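PDB 2EKL: D-3-phosphoglycerate dehydrogenase from Sulfolobus tokodaii, which binds NAD and probably oxidises D-3-phosphoglycerate to 3-phosphohydroxypyruvate, the step that leads into serine biosynthesis. Local coordinates for residues G111-A116 / M164-L169; D198-H203 / E220-N225. One frame throughout, in Å; residues are numbered along the deposited sequence.

Overall arrangement
Both contacts lie in the Rossmann-type NAD-binding domain, and both reach its seven-stranded parallel sheet. Both segments of interaction 1 precede those of interaction 2 in the sequence. Their centres are about 12 Å apart. Interaction 1 sets helix 102-118 against the turn between helix 152-163 and strand 167-171. Interaction 2 joins strand 199-202 to the end of helix 216-221 and the turn after it. Val-199, on the 198-203 side of interaction 2, touches two residues of interaction 1. Val-199 CG1 is 3.9 Å from Met-113 SD, and Val-199 CG2 is 3.9 Å from Met-166 CE. Strand 199-202 thus packs against interaction 1 on one face and carries interaction 2 on the other, and it runs on to the NAD pocket at His-203.

Interaction 1 of 2, residues G111-A116 / M164-L169; sequences GLMIAA and MGMKVL
Met-113 and Met-164 reach toward each other tip to tip, and their CE methyls meet at 3.9 Å. The Met-113 chain leaves helix 102-118 with CG anti to the backbone N (chi1 175°). It then bends at chi3, which swings the methyl round toward Met-164. That methyl is the bump of the contact. It fills a hollow with two walls: the thioether end of Met-164, whose SD is also 3.9 Å from Met-113 CE, and the sulfur of Met-166, with SD 4.2 Å from Met-113 CE. Met-164 is bent at chi3 too, and Ile-114 CD1 is 4.1 Å from Met-164 CE. No hydrogen bond crosses; the four buried side chains meet through methyls and sulfurs alone. Gly-165, with positive phi, is the C-prime residue of a Schellman motif that ends helix 152-163, and Met-164 and Met-166 flank this helix end. Leu-140 and Val-229 also touch Met-113. Ile-160 of the second subunit packs on Met-164, and Glu-107 of the second subunit on Ile-114. Helix 102-118 here packs against a helix-to-strand turn of a Rossmann-type domain, bordering the dimer interface. The sheet joins in through Val-229 on Met-113 and Ile-145 on Met-166.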
loop_
_atom_site.group_PDB
_atom_site.type_symbol
_atom_site.label_atom_id
_atom_site.label_comp_id
_atom_site.label_asym_id
_atom_site.label_seq_id
_atom_site.Cartn_x
_atom_site.Cartn_y
_atom_site.Cartn_z
ATOM N N GLY A 111 1.655 3.021 0.573
ATOM C CA GLY A 111 1.046 2.300 -0.531
ATOM C C GLY A 111 2.031 2.109 -1.675
ATOM O O GLY A 111 2.110 1.028 -2.259
ATOM N N LEU A 112 2.772 3.164 -2.009
ATOM C CA LEU A 112 3.761 3.096 -3.087
ATOM C C LEU A 112 4.884 2.121 -2.740
ATOM O O LEU A 112 5.326 1.335 -3.587
ATOM C CB LEU A 112 4.345 4.490 -3.365
ATOM C CG LEU A 112 3.447 5.452 -4.151
ATOM C CD1 LEU A 112 4.057 6.852 -4.177
ATOM C CD2 LEU A 112 3.274 4.921 -5.571
ATOM N N MET A 113 5.337 2.153 -1.492
ATOM C CA MET A 113 6.404 1.255 -1.057
ATOM C C MET A 113 6.000 -0.208 -1.258
ATOM O O MET A 113 6.767 -1.009 -1.795
ATOM C CB MET A 113 6.734 1.502 0.418
ATOM C CG MET A 113 7.763 0.529 0.987
ATOM S SD MET A 113 8.167 0.867 2.722
ATOM C CE MET A 113 6.651 0.367 3.535
ATOM N N ILE A 114 4.792 -0.552 -0.832
ATOM C CA ILE A 114 4.315 -1.923 -0.964
ATOM C C ILE A 114 4.048 -2.274 -2.425
ATOM O O ILE A 114 4.378 -3.369 -2.869
ATOM C CB ILE A 114 3.036 -2.144 -0.129
ATOM C CG1 ILE A 114 3.352 -1.918 1.354
ATOM C CG2 ILE A 114 2.515 -3.563 -0.330
ATOM C CD1 ILE A 114 2.120 -1.846 2.250
ATOM N N ALA A 115 3.459 -1.345 -3.171
ATOM C CA ALA A 115 3.171 -1.601 -4.584
ATOM C C ALA A 115 4.466 -1.872 -5.342
ATOM O O ALA A 115 4.516 -2.750 -6.204
ATOM C CB ALA A 115 2.437 -0.416 -5.199
ATOM N N ALA A 116 5.515 -1.127 -5.006
ATOM C CA ALA A 116 6.819 -1.295 -5.656
ATOM C C ALA A 116 7.462 -2.625 -5.270
ATOM O O ALA A 116 7.985 -3.352 -6.117
ATOM C CB ALA A 116 7.745 -0.144 -5.267
ATOM N N MET A 164 5.343 -2.220 10.926
ATOM C CA MET A 164 5.401 -3.262 9.909
ATOM C C MET A 164 6.608 -4.169 10.166
ATOM O O MET A 164 6.915 -5.052 9.369
ATOM C CB MET A 164 5.508 -2.635 8.513
ATOM C CG MET A 164 4.267 -1.845 8.101
ATOM S SD MET A 164 4.479 -1.014 6.500
ATOM C CE MET A 164 4.674 -2.410 5.405
ATOM N N GLY A 165 7.294 -3.938 11.283
ATOM C CA GLY A 165 8.444 -4.763 11.614
ATOM C C GLY A 165 9.743 -4.379 10.927
ATOM O O GLY A 165 10.693 -5.168 10.902
ATOM N N MET A 166 9.794 -3.177 10.363
ATOM C CA MET A 166 11.004 -2.707 9.703
ATOM C C MET A 166 11.865 -1.942 10.702
ATOM O O MET A 166 11.354 -1.359 11.664
ATOM C CB MET A 166 10.660 -1.782 8.528
ATOM C CG MET A 166 9.721 -2.389 7.500
ATOM S SD MET A 166 9.539 -1.340 6.029
ATOM C CE MET A 166 11.068 -1.765 5.181
ATOM N N LYS A 167 13.176 -1.965 10.488
ATOM C CA LYS A 167 14.074 -1.182 11.309
ATOM C C LYS A 167 14.159 0.159 10.705
ATOM O O LYS A 167 14.455 0.313 9.532
ATOM C CB LYS A 167 15.468 -1.801 11.298
ATOM C CG LYS A 167 15.430 -3.188 11.920
ATOM C CD LYS A 167 16.767 -3.830 12.314
ATOM C CE LYS A 167 16.511 -5.302 12.693
ATOM N NZ LYS A 167 17.743 -5.966 13.114
ATOM N N VAL A 168 13.868 1.185 11.491
ATOM C CA VAL A 168 13.847 2.539 10.961
ATOM C C VAL A 168 15.061 3.403 11.268
ATOM O O VAL A 168 15.444 3.575 12.427
ATOM C CB VAL A 168 12.586 3.289 11.456
ATOM C CG1 VAL A 168 12.496 4.657 10.798
ATOM C CG2 VAL A 168 11.341 2.457 11.168
ATOM N N LEU A 169 15.656 3.944 10.209
ATOM C CA LEU A 169 16.795 4.845 10.313
ATOM C C LEU A 169 16.292 6.160 9.742
ATOM O O LEU A 169 15.443 6.171 8.849
ATOM C CB LEU A 169 17.980 4.348 9.476
ATOM C CG LEU A 169 18.614 2.999 9.823
ATOM C CD1 LEU A 169 19.800 2.752 8.901
ATOM C CD2 LEU A 169 19.066 2.994 11.284
#

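Interaction 2 of 2, residues D198-H203 / E220-N225; sequences DVISLH and ELMKDN. With NAD (nicotinamide-adenine-dinucleotide), chain B.
Asp-198 turns CG anti to its carbonyl carbon (chi1 -59°). Lys-223 CG is likewise anti to the carbonyl carbon, and a bend at chi3 (62°) turns Lys-223 NZ toward Asp-198 OD1. The result is a salt bridge, with Lys-223 NZ 2.7 Å from Asp-198 OD1. The amine comes to the syn side of that oxygen, 23° out of the carboxylate plane. The other oxygen, OD2, takes a hydrogen bond from the backbone N of Thr-144, so both ends of the carboxylate are held. With alanine in place of this aspartate, the Lys-223 amine is likely to lose its charged mate and the Thr-144 amide this acceptor. Close by, a water donates to Asp-198 O at 2.8 Å and to Asn-225 O at 2.7 Å, tying the two backbones together. Deeper in, Ile-200 lays CD1 against the flank of the extended Met-222 chain, 3.9 Å from Met-222 CG and about as far from its SD and CE. At the far end of the strand, Ser-201 OG and His-203 NE2 share a hydrogen bond of 2.6 Å, and His-203 O lies 3.4 Å from NAD C5D. The contact belongs to the beta-alpha-beta unit of strand 199-202, helix 216-221 and strand 226-230. Strand 199-202 runs between strands 144-148 and 226-230, and helix 102-118 packs on its other face, away from Met-222.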
loop_
_atom_site.group_PDB
_atom_site.type_symbol
_atom_site.label_atom_id
_atom_site.label_comp_id
_atom_site.label_asym_id
_atom_site.label_seq_id
_atom_site.Cartn_x
_atom_site.Cartn_y
_atom_site.Cartn_z
ATOM N N ASP A 198 17.304 -0.912 3.001
ATOM C CA ASP A 198 16.786 -1.771 1.944
ATOM C C ASP A 198 15.728 -0.959 1.203
ATOM O O ASP A 198 15.469 -1.173 0.021
ATOM C CB ASP A 198 16.187 -3.037 2.555
ATOM C CG ASP A 198 17.208 -3.822 3.359
ATOM O OD1 ASP A 198 18.182 -4.319 2.757
ATOM O OD2 ASP A 198 17.050 -3.926 4.595
ATOM N N VAL A 199 15.127 -0.017 1.925
ATOM C CA VAL A 199 14.121 0.877 1.367
ATOM C C VAL A 199 14.494 2.288 1.801
ATOM O O VAL A 199 14.861 2.513 2.956
ATOM C CB VAL A 199 12.701 0.573 1.909
ATOM C CG1 VAL A 199 11.696 1.577 1.336
ATOM C CG2 VAL A 199 12.290 -0.849 1.544
ATOM N N ILE A 200 14.413 3.232 0.871
ATOM C CA ILE A 200 14.712 4.629 1.165
ATOM C C ILE A 200 13.473 5.436 0.800
ATOM O O ILE A 200 12.973 5.324 -0.319
ATOM C CB ILE A 200 15.899 5.136 0.327
ATOM C CG1 ILE A 200 17.155 4.335 0.677
ATOM C CG2 ILE A 200 16.134 6.626 0.594
ATOM C CD1 ILE A 200 18.347 4.655 -0.196
ATOM N N SER A 201 12.972 6.237 1.736
ATOM C CA SER A 201 11.783 7.040 1.471
ATOM C C SER A 201 12.128 8.519 1.636
ATOM O O SER A 201 12.599 8.940 2.691
ATOM C CB SER A 201 10.654 6.631 2.421
ATOM O OG SER A 201 9.411 7.148 1.987
ATOM N N LEU A 202 11.884 9.298 0.586
ATOM C CA LEU A 202 12.209 10.724 0.583
ATOM C C LEU A 202 11.038 11.615 0.979
ATOM O O LEU A 202 9.960 11.538 0.391
ATOM C CB LEU A 202 12.718 11.123 -0.802
ATOM C CG LEU A 202 13.806 10.212 -1.378
ATOM C CD1 LEU A 202 14.157 10.674 -2.780
ATOM C CD2 LEU A 202 15.044 10.227 -0.475
ATOM N N HIS A 203 11.267 12.469 1.974
ATOM C CA HIS A 203 10.235 13.370 2.484
ATOM C C HIS A 203 10.845 14.719 2.838
ATOM O O HIS A 203 10.547 15.296 3.882
ATOM C CB HIS A 203 9.599 12.749 3.725
ATOM C CG HIS A 203 9.033 11.388 3.481
ATOM N ND1 HIS A 203 7.867 11.190 2.775
ATOM C CD2 HIS A 203 9.507 10.157 3.783
ATOM C CE1 HIS A 203 7.647 9.892 2.652
ATOM N NE2 HIS A 203 8.627 9.244 3.254
ATOM N N GLU A 220 25.710 5.280 -5.372
ATOM C CA GLU A 220 26.796 4.314 -5.269
ATOM C C GLU A 220 26.853 3.690 -3.872
ATOM O O GLU A 220 27.174 2.511 -3.722
ATOM C CB GLU A 220 28.130 4.993 -5.599
ATOM C CG GLU A 220 29.290 4.036 -5.840
ATOM C CD GLU A 220 29.004 3.028 -6.945
ATOM O OE1 GLU A 220 28.484 3.431 -8.007
ATOM O OE2 GLU A 220 29.306 1.832 -6.753
ATOM N N LEU A 221 26.534 4.485 -2.856
ATOM C CA LEU A 221 26.552 4.019 -1.473
ATOM C C LEU A 221 25.410 3.061 -1.147
ATOM O O LEU A 221 25.508 2.263 -0.218
ATOM C CB LEU A 221 26.472 5.211 -0.515
ATOM C CG LEU A 221 27.746 6.009 -0.226
ATOM C CD1 LEU A 221 27.382 7.348 0.402
ATOM C CD2 LEU A 221 28.653 5.202 0.698
ATOM N N MET A 222 24.330 3.140 -1.915
ATOM C CA MET A 222 23.164 2.305 -1.666
ATOM C C MET A 222 23.389 0.803 -1.728
ATOM O O MET A 222 24.336 0.317 -2.354
ATOM C CB MET A 222 22.040 2.677 -2.633
ATOM C CG MET A 222 21.461 4.053 -2.405
ATOM S SD MET A 222 20.232 4.416 -3.658
ATOM C CE MET A 222 20.043 6.177 -3.455
ATOM N N LYS A 223 22.501 0.068 -1.064
ATOM C CA LYS A 223 22.570 -1.385 -1.063
ATOM C C LYS A 223 22.023 -1.875 -2.393
ATOM O O LYS A 223 21.266 -1.169 -3.057
ATOM C CB LYS A 223 21.709 -1.979 0.060
ATOM C CG LYS A 223 22.172 -1.667 1.468
ATOM C CD LYS A 223 21.360 -2.449 2.505
ATOM C CE LYS A 223 21.541 -3.956 2.332
ATOM N NZ LYS A 223 20.816 -4.765 3.365
ATOM N N ASP A 224 22.410 -3.084 -2.783
ATOM C CA ASP A 224 21.906 -3.667 -4.018
ATOM C C ASP A 224 20.431 -4.001 -3.803
ATOM O O ASP A 224 20.027 -4.374 -2.699
ATOM C CB ASP A 224 22.678 -4.944 -4.365
ATOM C CG ASP A 224 24.129 -4.673 -4.715
ATOM O OD1 ASP A 224 24.381 -3.756 -5.526
ATOM O OD2 ASP A 224 25.018 -5.380 -4.188
ATOM N N ASN A 225 19.633 -3.859 -4.858
ATOM C CA ASN A 225 18.200 -4.147 -4.810
ATOM C C ASN A 225 17.403 -3.204 -3.923
ATOM O O ASN A 225 16.333 -3.561 -3.429
ATOM C CB ASN A 225 17.961 -5.587 -4.357
ATOM C CG ASN A 225 18.360 -6.587 -5.406
ATOM O OD1 ASN A 225 19.265 -7.398 -5.200
ATOM N ND2 ASN A 225 17.690 -6.532 -6.553
HETATM P PA NAD B . 8.346 19.181 6.725
HETATM O O1A NAD B . 7.547 18.850 7.918
HETATM O O2A NAD B . 8.789 20.628 6.584
HETATM O O5B NAD B . 9.605 18.189 6.721
HETATM C C5B NAD B . 10.584 18.308 5.701
HETATM C C4B NAD B . 11.962 17.756 6.415
HETATM O O4B NAD B . 12.958 17.439 5.429
HETATM C C3B NAD B . 12.469 18.779 7.486
HETATM O O3B NAD B . 12.663 18.160 8.756
HETATM C C2B NAD B . 13.715 19.361 6.807
HETATM O O2B NAD B . 14.717 19.908 7.629
HETATM C C1B NAD B . 14.091 18.176 5.996
HETATM N N9A NAD B . 15.109 18.466 4.936
HETATM C C8A NAD B . 15.225 19.533 4.057
HETATM N N7A NAD B . 16.319 19.362 3.278
HETATM C C5A NAD B . 16.911 18.200 3.638
HETATM C C6A NAD B . 18.083 17.462 3.206
HETATM N N6A NAD B . 18.856 17.918 2.234
HETATM N N1A NAD B . 18.421 16.217 3.837
HETATM C C2A NAD B . 17.624 15.672 4.896
HETATM N N3A NAD B . 16.481 16.388 5.321
HETATM C C4A NAD B . 16.142 17.620 4.699
HETATM O O3 NAD B . 7.496 18.845 5.398
HETATM P PN NAD B . 6.384 17.704 5.138
HETATM O O1N NAD B . 6.707 16.503 5.922
HETATM O O2N NAD B . 5.087 18.367 5.462
HETATM O O5D NAD B . 6.564 17.578 3.577
HETATM C C5D NAD B . 7.627 16.808 3.058
HETATM C C4D NAD B . 7.647 16.839 1.544
HETATM O O4D NAD B . 6.490 16.244 0.986
HETATM C C3D NAD B . 7.726 18.245 0.882
HETATM O O3D NAD B . 8.641 18.243 -0.224
HETATM C C2D NAD B . 6.315 18.533 0.516
HETATM O O2D NAD B . 6.194 19.623 -0.377
HETATM C C1D NAD B . 5.940 17.154 0.049
HETATM N N1N NAD B . 4.490 16.827 -0.069
HETATM C C2N NAD B . 4.052 16.148 -1.249
HETATM C C3N NAD B . 2.669 15.825 -1.384
HETATM C C7N NAD B . 2.207 15.117 -2.601
HETATM O O7N NAD B . 0.986 15.432 -3.065
HETATM N N7N NAD B . 2.916 14.205 -3.251
HETATM C C4N NAD B . 1.746 16.213 -0.283
HETATM C C5N NAD B . 2.205 16.903 0.908
HETATM C C6N NAD B . 3.600 17.209 1.008
HETATM O O HOH W 1 14.905 -3.688 -1.102
#